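Local coordinates for protein TASOR (Homo sapiens, PDB 6TL1) that is a component of the HUSH complex, which maintains epigenetic transcriptional silencing by promoting recruitment of the histone methyltransferase SETDB1 and of MORC2, at residues 18-23 and 70-75. Numbering follows the deposited sequence.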
ATOM      1  N   VAL A  18      -7.495  -7.064  11.530  1.00 37.88           N
ATOM      2  CA  VAL A  18      -6.994  -6.110  12.508  1.00 38.87           C
ATOM      3  C   VAL A  18      -5.555  -6.438  12.868  1.00 38.26           C
ATOM      4  O   VAL A  18      -4.743  -5.525  13.057  1.00 41.81           O
ATOM      5  CB  VAL A  18      -7.915  -6.067  13.746  1.00 43.52           C
ATOM      6  CG1 VAL A  18      -7.239  -5.365  14.894  1.00 45.56           C
ATOM      7  CG2 VAL A  18      -9.212  -5.347  13.407  1.00 44.67           C
ATOM      8  N   ASN A  19      -5.189  -7.732  12.896  1.00 36.61           N
ATOM      9  CA  ASN A  19      -3.818  -8.074  13.264  1.00 38.07           C
ATOM     10  C   ASN A  19      -2.820  -7.616  12.212  1.00 39.90           C
ATOM     11  O   ASN A  19      -1.670  -7.318  12.552  1.00 40.42           O
ATOM     12  CB  ASN A  19      -3.633  -9.578  13.474  1.00 37.91           C
ATOM     13  CG  ASN A  19      -4.239 -10.063  14.777  1.00 36.20           C
ATOM     14  OD1 ASN A  19      -4.565  -9.265  15.627  1.00 38.11           O
ATOM     15  ND2 ASN A  19      -4.351 -11.380  14.946  1.00 36.58           N
ATOM     16  N   ILE A  20      -3.225  -7.583  10.940  1.00 38.12           N
ATOM     17  CA  ILE A  20      -2.359  -7.024   9.902  1.00 38.41           C
ATOM     18  C   ILE A  20      -2.077  -5.557  10.204  1.00 36.59           C
ATOM     19  O   ILE A  20      -0.927  -5.103  10.150  1.00 39.17           O
ATOM     20  CB  ILE A  20      -3.010  -7.197   8.518  1.00 37.65           C
ATOM     21  CG1 ILE A  20      -3.176  -8.688   8.177  1.00 34.89           C
ATOM     22  CG2 ILE A  20      -2.174  -6.488   7.437  1.00 38.48           C
ATOM     23  CD1 ILE A  20      -4.113  -8.898   7.028  1.00 38.74           C
ATOM     24  N   LEU A  21      -3.109  -4.810  10.595  1.00 36.93           N
ATOM     25  CA  LEU A  21      -2.903  -3.402  10.937  1.00 39.18           C
ATOM     26  C   LEU A  21      -2.047  -3.245  12.190  1.00 40.99           C
ATOM     27  O   LEU A  21      -1.065  -2.491  12.186  1.00 39.55           O
ATOM     28  CB  LEU A  21      -4.251  -2.711  11.125  1.00 36.97           C
ATOM     29  CG  LEU A  21      -5.136  -2.674   9.869  1.00 38.09           C
ATOM     30  CD1 LEU A  21      -6.581  -2.514  10.262  1.00 36.68           C
ATOM     31  CD2 LEU A  21      -4.721  -1.562   8.927  1.00 41.09           C
ATOM     32  N   HIS A  22      -2.385  -3.970  13.267  1.00 40.67           N
ATOM     33  CA  HIS A  22      -1.656  -3.831  14.529  1.00 39.12           C
ATOM     34  C   HIS A  22      -0.189  -4.197  14.387  1.00 41.29           C
ATOM     35  O   HIS A  22       0.656  -3.665  15.110  1.00 40.89           O
ATOM     36  CB  HIS A  22      -2.291  -4.703  15.621  1.00 37.97           C
ATOM     37  CG  HIS A  22      -3.563  -4.151  16.167  1.00 39.72           C
ATOM     38  ND1 HIS A  22      -4.364  -4.856  17.041  1.00 40.59           N
ATOM     39  CD2 HIS A  22      -4.169  -2.954  15.978  1.00 43.92           C
ATOM     40  CE1 HIS A  22      -5.411  -4.116  17.368  1.00 45.01           C
ATOM     41  NE2 HIS A  22      -5.316  -2.959  16.736  1.00 47.85           N
ATOM     42  N   SER A  23       0.131  -5.142  13.520  1.00 42.37           N
ATOM     43  CA  SER A  23       1.521  -5.533  13.354  1.00 42.85           C
ATOM     44  C   SER A  23       2.285  -4.624  12.390  1.00 41.24           C
ATOM     45  O   SER A  23       3.479  -4.844  12.172  1.00 39.28           O
ATOM     46  CB  SER A  23       1.587  -6.988  12.896  1.00 45.31           C
ATOM     47  OG  SER A  23       1.075  -7.102  11.589  1.00 48.24           O
ATOM     48  N   GLU A  70       4.436 -12.510  -0.396  1.00 43.73           N
ATOM     49  CA  GLU A  70       3.327 -11.577  -0.203  1.00 43.09           C
ATOM     50  C   GLU A  70       3.497 -10.778   1.084  1.00 38.63           C
ATOM     51  O   GLU A  70       3.873 -11.327   2.119  1.00 42.63           O
ATOM     52  CB  GLU A  70       1.994 -12.325  -0.170  1.00 50.37           C
ATOM     53  CG  GLU A  70       1.619 -12.967  -1.490  1.00 58.32           C
ATOM     54  CD  GLU A  70       0.302 -13.717  -1.420  1.00 66.03           C
ATOM     55  OE1 GLU A  70      -0.395 -13.608  -0.386  1.00 65.61           O
ATOM     56  OE2 GLU A  70      -0.029 -14.426  -2.396  1.00 72.71           O
ATOM     57  N   SER A  71       3.227  -9.480   1.019  1.00 37.65           N
ATOM     58  CA  SER A  71       3.154  -8.645   2.218  1.00 42.86           C
ATOM     59  C   SER A  71       1.979  -7.684   2.051  1.00 39.00           C
ATOM     60  O   SER A  71       1.187  -7.800   1.110  1.00 36.39           O
ATOM     61  CB  SER A  71       4.493  -7.941   2.498  1.00 40.41           C
ATOM     62  OG  SER A  71       4.925  -7.213   1.378  1.00 43.49           O
ATOM     63  N   TYR A  72       1.809  -6.772   3.008  1.00 33.75           N
ATOM     64  CA  TYR A  72       0.657  -5.882   3.010  1.00 31.65           C
ATOM     65  C   TYR A  72       1.097  -4.423   3.048  1.00 36.87           C
ATOM     66  O   TYR A  72       2.128  -4.082   3.631  1.00 36.10           O
ATOM     67  CB  TYR A  72      -0.243  -6.170   4.229  1.00 35.35           C
ATOM     68  CG  TYR A  72      -0.812  -7.567   4.241  1.00 34.03           C
ATOM     69  CD1 TYR A  72      -1.858  -7.915   3.385  1.00 37.55           C
ATOM     70  CD2 TYR A  72      -0.319  -8.543   5.098  1.00 35.13           C
ATOM     71  CE1 TYR A  72      -2.403  -9.187   3.391  1.00 38.46           C
ATOM     72  CE2 TYR A  72      -0.873  -9.833   5.113  1.00 39.62           C
ATOM     73  CZ  TYR A  72      -1.909 -10.139   4.236  1.00 41.30           C
ATOM     74  OH  TYR A  72      -2.478 -11.396   4.196  1.00 45.76           O
ATOM     75  N   ALA A  73       0.311  -3.567   2.394  1.00 35.24           N
ATOM     76  CA  ALA A  73       0.493  -2.122   2.436  1.00 35.82           C
ATOM     77  C   ALA A  73      -0.880  -1.467   2.444  1.00 36.51           C
ATOM     78  O   ALA A  73      -1.900  -2.117   2.185  1.00 36.67           O
ATOM     79  CB  ALA A  73       1.325  -1.614   1.250  1.00 33.02           C
ATOM     80  N   PHE A  74      -0.904  -0.156   2.693  1.00 33.30           N
ATOM     81  CA  PHE A  74      -2.135   0.510   3.104  1.00 32.21           C
ATOM     82  C   PHE A  74      -2.385   1.798   2.338  1.00 35.62           C
ATOM     83  O   PHE A  74      -1.460   2.462   1.856  1.00 32.10           O
ATOM     84  CB  PHE A  74      -2.092   0.784   4.615  1.00 31.82           C
ATOM     85  CG  PHE A  74      -1.561  -0.377   5.386  1.00 35.26           C
ATOM     86  CD1 PHE A  74      -0.208  -0.492   5.644  1.00 36.44           C
ATOM     87  CD2 PHE A  74      -2.406  -1.403   5.768  1.00 36.75           C
ATOM     88  CE1 PHE A  74       0.289  -1.582   6.300  1.00 41.90           C
ATOM     89  CE2 PHE A  74      -1.913  -2.500   6.434  1.00 39.72           C
ATOM     90  CZ  PHE A  74      -0.561  -2.588   6.701  1.00 40.36           C
ATOM     91  N   LEU A  75      -3.664   2.142   2.242  1.00 37.16           N
ATOM     92  CA  LEU A  75      -4.094   3.371   1.594  1.00 34.00           C
ATOM     93  C   LEU A  75      -5.349   3.864   2.295  1.00 34.50           C
ATOM     94  O   LEU A  75      -6.365   3.160   2.321  1.00 38.31           O
ATOM     95  CB  LEU A  75      -4.367   3.152   0.105  1.00 34.59           C
ATOM     96  CG  LEU A  75      -4.581   4.430  -0.705  1.00 40.02           C
ATOM     97  CD1 LEU A  75      -3.296   5.241  -0.739  1.00 38.23           C
ATOM     98  CD2 LEU A  75      -5.028   4.096  -2.132  1.00 43.79           C
TER
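Ile20, near the C-terminal end of helix 12-22, packs its ethyl branch on Tyr72 of strand 71-77 and its CG2 methyl on both Tyr72 and Phe74. With CG2 anti to the backbone N and CG1 beside that N (chi1 -63°), the two branches part to separate places. The longer one reaches over one face of the Tyr72 ring in a CH-pi contact: CD1 of Ile20 lies 3.9 Å from the Tyr72 ring centroid, 17° off the ring normal. The methyl CG2 of Ile20 takes the root of the same ring, 3.6 Å from Tyr72 CD2 and equally near its CG. It also touches the edge of the Phe74 ring, near its plane, Ile20 CG2 lying 4.1 Å from Phe74 CE2, and so links the two aromatics. Tyr72 and Phe74 both leave the strand on the helix side, whereas the Ala73 methyl points away. Leu21 adds one methyl, its CD2 coming within 3.9 Å of Phe74 CE2. No hydrogen bond joins the segments; aliphatic and aromatic carbons make the contact. Helix and strand run nearly at right angles (83°), their axes 9.9 Å apart at closest approach. Strand 71-77 is an outermost strand of the five-stranded antiparallel sheet of the pseudo-PARP domain and pairs with strand 126-134. Helix 12-22 packs across this sheet: Ile20 and Tyr72 also meet Tyr202 on strand 199-209, and Leu21 reaches Ile131 on strand 126-134.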